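PDB 5A9T: putative dehydrogenase from Amycolatopsis orientalis, which reduces imines to chiral amines with NADPH as the hydride donor, acting as an imine reductase. Local coordinates for residues D73-A78 with L106-R111; P7-G12 with V56-A61; F185-A190 with E260-N265. All coordinates share one frame; numbering follows the deposited sequence. Where two conformers were deposited one is given.

Interaction 1. Residues D73-A78 with L106-R111; sequences DALYSA and LRWAER
Leu75 and Tyr76 meet residues 106-111 through one side chain, the indole of Trp108. Early in that segment, Trp108 swings CG anti to its backbone nitrogen (chi1 170°), and the indole reaches across to helix 75-78. Leu75 covers one face of the benzo ring: its CG lies 4.2 Å from the six-ring centroid of Trp108, 28° off the normal, a CH-pi contact. The CD2 branch of Leu75 closes on Trp108 CZ3 at 3.6 Å. At the pyrrole end Tyr76 arrives obliquely, with its CB 3.7 Å from Trp108 NE1, while the phenol leads away and remains exposed. Leu79 and Leu86 add apolar contacts to the indole. A serine in place of Trp108 would probably leave Leu75 and Tyr76 CB without the ring they pack on and open a gap between the two helices. Next along, Ala109 packs on Tyr116 of strand 115-121, which places the helix against the sheet. At the end of the segment Arg111 folds back, and Trp108 CA lies 3.6 Å above the plane of its guanidinium, toward the rim. Helix 75-78 belongs to the connection from strand 64-67 to strand 90-93, and helix 99-111 to the next, from 90-93 to 115-121; such packing of successive crossover helices is characteristic of the Rossmann-type dinucleotide-binding fold.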
# COMPACT_ATOMS: atom_id res chain seq x y z
N ASP A 73 -14.48 -4.44 -29.07
CA ASP A 73 -14.86 -3.61 -30.21
C ASP A 73 -13.61 -2.72 -30.36
O ASP A 73 -12.58 -2.82 -29.58
CB ASP A 73 -16.07 -2.79 -29.82
CG ASP A 73 -16.86 -2.20 -31.02
OD1 ASP A 73 -16.46 -2.28 -32.29
OD2 ASP A 73 -17.94 -1.60 -30.84
N ALA A 74 -13.68 -1.91 -31.39
CA ALA A 74 -12.55 -1.09 -31.84
C ALA A 74 -13.13 0.21 -32.38
O ALA A 74 -14.06 0.24 -33.18
CB ALA A 74 -11.79 -1.63 -32.96
N LEU A 75 -12.47 1.28 -32.03
CA LEU A 75 -12.93 2.59 -32.52
C LEU A 75 -12.95 2.68 -34.01
O LEU A 75 -13.89 3.25 -34.58
CB LEU A 75 -11.89 3.63 -32.02
CG LEU A 75 -12.08 5.04 -31.99
CD1 LEU A 75 -13.21 5.17 -30.99
CD2 LEU A 75 -10.86 5.80 -31.51
N TYR A 76 -11.95 2.14 -34.72
CA TYR A 76 -11.92 2.27 -36.13
C TYR A 76 -13.19 1.63 -36.74
O TYR A 76 -13.60 2.01 -37.87
CB TYR A 76 -10.63 1.74 -36.83
CG TYR A 76 -10.36 0.29 -36.69
CD1 TYR A 76 -10.87 -0.65 -37.64
CD2 TYR A 76 -9.59 -0.21 -35.65
CE1 TYR A 76 -10.70 -2.03 -37.45
CE2 TYR A 76 -9.42 -1.60 -35.49
CZ TYR A 76 -9.96 -2.50 -36.42
OH TYR A 76 -9.75 -3.89 -36.22
N SER A 77 -13.64 0.54 -36.08
CA SER A 77 -14.81 -0.18 -36.58
C SER A 77 -16.13 0.50 -36.22
O SER A 77 -16.97 0.75 -37.11
CB SER A 77 -14.82 -1.61 -36.07
OG SER A 77 -16.07 -2.28 -36.39
N ALA A 78 -16.35 0.85 -34.95
CA ALA A 78 -17.57 1.53 -34.54
C ALA A 78 -17.76 2.87 -35.22
O ALA A 78 -18.90 3.18 -35.59
CB ALA A 78 -17.58 1.69 -33.04
N LEU A 106 -4.90 7.67 -31.70
CA LEU A 106 -4.51 9.05 -31.91
C LEU A 106 -4.17 9.23 -33.42
O LEU A 106 -4.64 10.16 -34.06
CB LEU A 106 -3.35 9.46 -31.01
CG LEU A 106 -2.88 10.93 -31.05
CD1 LEU A 106 -1.76 11.22 -32.02
CD2 LEU A 106 -3.99 11.87 -31.38
N ARG A 107 -3.33 8.37 -33.95
CA ARG A 107 -2.99 8.49 -35.39
C ARG A 107 -4.23 8.34 -36.25
O ARG A 107 -4.31 9.10 -37.29
CB ARG A 107 -1.91 7.42 -35.75
CG ARG A 107 -0.60 7.82 -35.10
CD ARG A 107 0.58 6.98 -35.61
NE ARG A 107 0.43 5.54 -35.32
CZ ARG A 107 0.87 4.91 -34.22
NH1 ARG A 107 1.53 5.54 -33.24
NH2 ARG A 107 0.63 3.63 -34.09
N TRP A 108 -5.14 7.39 -35.99
CA TRP A 108 -6.34 7.22 -36.63
C TRP A 108 -7.12 8.57 -36.67
O TRP A 108 -7.65 9.06 -37.69
CB TRP A 108 -7.17 6.06 -36.06
CG TRP A 108 -8.53 5.95 -36.51
CD1 TRP A 108 -9.01 5.22 -37.53
CD2 TRP A 108 -9.72 6.52 -35.87
NE1 TRP A 108 -10.33 5.35 -37.64
CE2 TRP A 108 -10.81 6.08 -36.63
CE3 TRP A 108 -9.92 7.34 -34.81
CZ2 TRP A 108 -12.11 6.46 -36.39
CZ3 TRP A 108 -11.27 7.71 -34.49
CH2 TRP A 108 -12.34 7.25 -35.30
N ALA A 109 -7.25 9.12 -35.51
CA ALA A 109 -7.96 10.43 -35.34
C ALA A 109 -7.35 11.52 -36.14
O ALA A 109 -8.10 12.24 -36.87
CB ALA A 109 -8.03 10.82 -33.88
N GLU A 110 -6.05 11.65 -36.08
CA GLU A 110 -5.30 12.63 -36.89
C GLU A 110 -5.56 12.50 -38.37
O GLU A 110 -5.87 13.57 -39.04
CB GLU A 110 -3.77 12.56 -36.62
CG GLU A 110 -3.46 13.07 -35.25
N ARG A 111 -5.62 11.29 -38.87
CA ARG A 111 -5.88 11.02 -40.32
C ARG A 111 -7.24 11.49 -40.73
O ARG A 111 -7.45 11.96 -41.83
CB ARG A 111 -5.74 9.52 -40.69
CG ARG A 111 -4.35 8.96 -40.66
CD ARG A 111 -4.36 7.59 -41.37
NE ARG A 111 -4.90 6.47 -40.58
CZ ARG A 111 -4.29 5.91 -39.51
NH1 ARG A 111 -3.10 6.30 -39.12
NH2 ARG A 111 -4.83 4.89 -38.91

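Interaction 2. Residues P7-G12 with V56-A61; sequences PVTVAG and VDAVSA
Thr9 and Ala58 form the tight part of the contact between strand 7-11 and helix 55-60. Thr9 OG1 donates to Ala58 O at 2.8 Å, approaching at 145° to the C=O and tilted 31° from the carbonyl plane. With chi1 at -69°, the hydroxyl sits beside the Thr9 nitrogen and CG2 points anti to it, which brings both branches to the same carbonyl oxygen: Thr9 CG2 is 3.5 Å from Ala58 O. That methyl also reaches Ala58 CB at 4.0 Å. The alanine side chain is small, and the CA atoms of Thr9 and Ala58 come within 6.4 Å of each other. Ser62 OG is a second hydrogen-bond partner of the buried Thr9 hydroxyl, which is thereby gripped from two residues. Toward the start of the strand the fit is looser and partly solvent-exposed. Ala61 CB stands 3.9 Å from Thr9 OG1, and Pro7 CB merely brushes Ala61 O at 3.7 Å. Strand 7-11 lies in the parallel part of the sheet between strands 30-34 and 64-67, its backbone bonded to both. Val8 and Val10 point away from helix 55-60 and pack against helix 15-26, while Ala58 and Ala61 lean on Trp34 and Thr32, and Val59 on Leu65, which places this inner strand between helices on the two faces of the sheet.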
# COMPACT_ATOMS: atom_id res chain seq x y z
N PRO A 7 -23.68 20.48 -26.41
CA PRO A 7 -24.03 19.17 -26.84
C PRO A 7 -22.80 18.20 -26.60
O PRO A 7 -21.64 18.59 -26.75
CB PRO A 7 -24.26 19.35 -28.35
CG PRO A 7 -23.48 20.51 -28.71
CD PRO A 7 -23.57 21.44 -27.55
N VAL A 8 -23.09 16.98 -26.22
CA VAL A 8 -22.08 15.97 -26.09
C VAL A 8 -22.68 14.67 -26.59
O VAL A 8 -23.87 14.42 -26.34
CB VAL A 8 -21.65 15.75 -24.62
CG1 VAL A 8 -20.54 14.68 -24.62
CG2 VAL A 8 -21.28 17.04 -23.97
N THR A 9 -21.93 13.83 -27.28
CA THR A 9 -22.35 12.54 -27.66
C THR A 9 -21.61 11.52 -26.80
O THR A 9 -20.38 11.61 -26.67
CB THR A 9 -22.07 12.31 -29.12
OG1 THR A 9 -22.93 13.13 -29.93
CG2 THR A 9 -22.30 10.89 -29.54
N VAL A 10 -22.30 10.48 -26.36
CA VAL A 10 -21.67 9.30 -25.75
C VAL A 10 -21.92 8.11 -26.62
O VAL A 10 -23.10 7.75 -26.90
CB VAL A 10 -22.23 9.09 -24.34
CG1 VAL A 10 -21.62 7.80 -23.76
CG2 VAL A 10 -21.97 10.26 -23.44
N ALA A 11 -20.87 7.48 -27.12
CA ALA A 11 -20.93 6.28 -27.88
C ALA A 11 -20.47 5.09 -27.07
O ALA A 11 -19.30 4.97 -26.70
CB ALA A 11 -20.07 6.40 -29.13
N GLY A 12 -21.37 4.18 -26.79
CA GLY A 12 -21.08 3.06 -25.94
C GLY A 12 -21.87 3.17 -24.66
O GLY A 12 -21.69 4.05 -23.85
N VAL A 56 -23.44 7.90 -37.73
CA VAL A 56 -23.17 9.14 -38.35
C VAL A 56 -23.99 10.26 -37.70
O VAL A 56 -23.50 11.41 -37.48
CB VAL A 56 -23.46 9.02 -39.87
CG1 VAL A 56 -23.31 10.39 -40.55
CG2 VAL A 56 -22.51 8.03 -40.55
N ASP A 57 -25.26 10.00 -37.42
CA ASP A 57 -26.06 11.00 -36.76
C ASP A 57 -25.55 11.29 -35.35
O ASP A 57 -25.52 12.43 -34.90
CB ASP A 57 -27.52 10.58 -36.72
CG ASP A 57 -28.16 10.43 -38.12
OD1 ASP A 57 -27.83 11.17 -39.08
OD2 ASP A 57 -29.04 9.53 -38.22
N ALA A 58 -25.11 10.26 -34.62
CA ALA A 58 -24.58 10.50 -33.29
C ALA A 58 -23.33 11.38 -33.33
O ALA A 58 -23.21 12.32 -32.59
CB ALA A 58 -24.22 9.20 -32.63
N VAL A 59 -22.42 11.05 -34.22
CA VAL A 59 -21.18 11.85 -34.39
C VAL A 59 -21.54 13.29 -34.81
O VAL A 59 -20.88 14.29 -34.34
CB VAL A 59 -20.28 11.15 -35.45
CG1 VAL A 59 -19.14 12.01 -35.96
CG2 VAL A 59 -19.67 9.90 -34.78
N SER A 60 -22.49 13.43 -35.74
CA SER A 60 -22.81 14.76 -36.27
C SER A 60 -23.51 15.68 -35.26
O SER A 60 -23.63 16.90 -35.48
CB SER A 60 -23.65 14.62 -37.57
OG SER A 60 -22.98 13.89 -38.57
N ALA A 61 -24.02 15.13 -34.13
CA ALA A 61 -24.80 15.88 -33.15
C ALA A 61 -23.95 16.83 -32.31
O ALA A 61 -24.46 17.78 -31.71
CB ALA A 61 -25.57 14.96 -32.21

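Interaction 3. Residues F185-A190 with E260-N265; sequences FLHAAA and EIPVRN
His187 holds CG anti to its backbone nitrogen (chi1 -173°), which carries the imidazole out from helix 166-193 over the first turn of helix 260-274, where Ile261 and Pro262 receive it. Ile261 has CG1 anti to its carbonyl carbon (chi1 -69°), so that this branch leads away and CB, with CG2, is left to meet the histidine. Both partners lie over the same face of the ring. Pro262 CD is the nearer, 3.8 Å from the His187 ring centroid and displaced toward the rim, with its shortest contact, 3.5 Å, to His187 CE1. Ile261 CB makes the second CH-pi contact, 4.3 Å from that centroid, over the CG-CD2 side of the ring. Each helix belongs to the all-helical C-terminal domain of the 6-phosphogluconate dehydrogenase type, entered through the long helix 166-193, and the contact ties that helix to the last helix of the chain. Proline suits the first turn of a helix, where no backbone N-H is needed for the helical bonding pattern. The rotation of the buried imidazole is fixed at both nitrogens: NE2 bonds Asp258 O, just ahead of helix 260-274, and ND1 bonds Ser176 OG of the second subunit. A carbonyl oxygen can only accept, so NE2 probably carries a proton. The same subunit interface takes in Glu260, whose OE1 forms a salt bridge with Arg271 of the second subunit, while Leu268 of that subunit packs on Ile261.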
# COMPACT_ATOMS: atom_id res chain seq x y z
N PHE A 185 -2.06 -6.18 2.65
CA PHE A 185 -3.01 -5.97 3.72
C PHE A 185 -3.70 -7.26 4.16
O PHE A 185 -3.89 -7.47 5.36
CB PHE A 185 -4.04 -4.89 3.35
CG PHE A 185 -5.15 -4.84 4.32
CD1 PHE A 185 -4.99 -4.11 5.53
CD2 PHE A 185 -6.33 -5.52 4.15
CE1 PHE A 185 -5.98 -4.15 6.50
CE2 PHE A 185 -7.32 -5.52 5.11
CZ PHE A 185 -7.13 -4.90 6.30
N LEU A 186 -4.13 -8.06 3.20
CA LEU A 186 -4.88 -9.27 3.55
C LEU A 186 -3.99 -10.29 4.24
O LEU A 186 -4.44 -10.96 5.18
CB LEU A 186 -5.48 -9.89 2.25
CG LEU A 186 -6.58 -9.05 1.68
CD1 LEU A 186 -6.98 -9.60 0.31
CD2 LEU A 186 -7.82 -8.86 2.53
N HIS A 187 -2.70 -10.37 3.90
CA HIS A 187 -1.80 -11.24 4.60
C HIS A 187 -1.62 -10.77 6.08
O HIS A 187 -1.64 -11.58 7.03
CB HIS A 187 -0.41 -11.36 3.91
CG HIS A 187 0.42 -12.38 4.54
ND1 HIS A 187 1.46 -12.14 5.41
CD2 HIS A 187 0.27 -13.72 4.48
CE1 HIS A 187 1.93 -13.31 5.84
NE2 HIS A 187 1.19 -14.26 5.32
N ALA A 188 -1.45 -9.46 6.23
CA ALA A 188 -1.39 -8.84 7.53
C ALA A 188 -2.64 -9.11 8.36
O ALA A 188 -2.57 -9.41 9.56
CB ALA A 188 -1.17 -7.39 7.38
N ALA A 189 -3.81 -8.97 7.74
CA ALA A 189 -5.08 -9.23 8.38
C ALA A 189 -5.18 -10.69 8.80
O ALA A 189 -5.69 -10.99 9.87
CB ALA A 189 -6.23 -8.74 7.52
N ALA A 190 -4.74 -11.58 7.97
CA ALA A 190 -4.71 -12.99 8.38
C ALA A 190 -3.79 -13.21 9.58
O ALA A 190 -4.17 -14.00 10.47
CB ALA A 190 -4.33 -13.82 7.20
N GLU A 260 2.81 -17.94 1.60
CA GLU A 260 3.09 -17.69 0.20
C GLU A 260 3.51 -16.24 -0.02
O GLU A 260 4.48 -16.01 -0.69
CB GLU A 260 1.96 -18.02 -0.75
CG GLU A 260 2.44 -18.05 -2.22
CD GLU A 260 1.35 -18.43 -3.24
OE1 GLU A 260 0.30 -19.01 -2.88
OE2 GLU A 260 1.56 -18.12 -4.46
N ILE A 261 2.79 -15.29 0.59
CA ILE A 261 3.08 -13.87 0.32
C ILE A 261 4.55 -13.51 0.76
O ILE A 261 5.33 -13.04 -0.05
CB ILE A 261 2.00 -12.95 0.95
CG1 ILE A 261 0.69 -13.09 0.22
CG2 ILE A 261 2.49 -11.49 0.97
CD1 ILE A 261 0.69 -12.70 -1.16
N PRO A 262 4.95 -13.77 2.02
CA PRO A 262 6.32 -13.41 2.41
C PRO A 262 7.35 -14.29 1.70
O PRO A 262 8.44 -13.79 1.41
CB PRO A 262 6.29 -13.51 3.93
CG PRO A 262 5.15 -14.48 4.19
CD PRO A 262 4.13 -14.09 3.20
N VAL A 263 7.01 -15.57 1.40
CA VAL A 263 8.04 -16.34 0.63
C VAL A 263 8.25 -15.82 -0.74
O VAL A 263 9.42 -15.79 -1.19
CB VAL A 263 7.52 -17.82 0.57
CG1 VAL A 263 8.22 -18.62 -0.59
CG2 VAL A 263 7.61 -18.42 1.93
N ARG A 264 7.23 -15.44 -1.48
CA ARG A 264 7.40 -14.82 -2.81
C ARG A 264 8.14 -13.50 -2.70
O ARG A 264 8.93 -13.17 -3.59
CB ARG A 264 6.08 -14.63 -3.54
CG ARG A 264 5.35 -15.94 -4.05
CD ARG A 264 6.24 -17.07 -4.56
NE ARG A 264 5.46 -18.24 -5.09
CZ ARG A 264 5.14 -19.35 -4.40
N ASN A 265 7.87 -12.71 -1.64
CA ASN A 265 8.63 -11.46 -1.43
C ASN A 265 10.07 -11.77 -1.13
O ASN A 265 10.92 -11.03 -1.71
CB ASN A 265 7.99 -10.67 -0.30
CG ASN A 265 6.70 -10.01 -0.71
OD1 ASN A 265 6.47 -9.69 -1.90
ND2 ASN A 265 5.84 -9.71 0.25

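Overall arrangement
Interactions 1 and 2 belong to the N-terminal Rossmann-type domain, their centres 15 Å apart and their nearest atoms about 7 Å apart, without touching. Both lie near residues that bind NADP(+) in a structure of this protein, though the cofactor is absent from this chain: the side chain of Thr9 is about 9 Å from that of Leu13, and that of Leu75 about 9 Å from that of Asn95. Gly12, just after strand 7-11, begins what is probably the GxGxxG turn, whose Gly14 and Gly17 bind NADP(+). Interaction 3 lies in the C-terminal domain, its centre 43 and 48 Å from those of interactions 1 and 2. There the side chain of Pro262 is about 11 Å from a bound (1R)-1-methyl-1,2,3,4-tetrahydroisoquinoline, and that of His187 about 10 Å from a calcium ion.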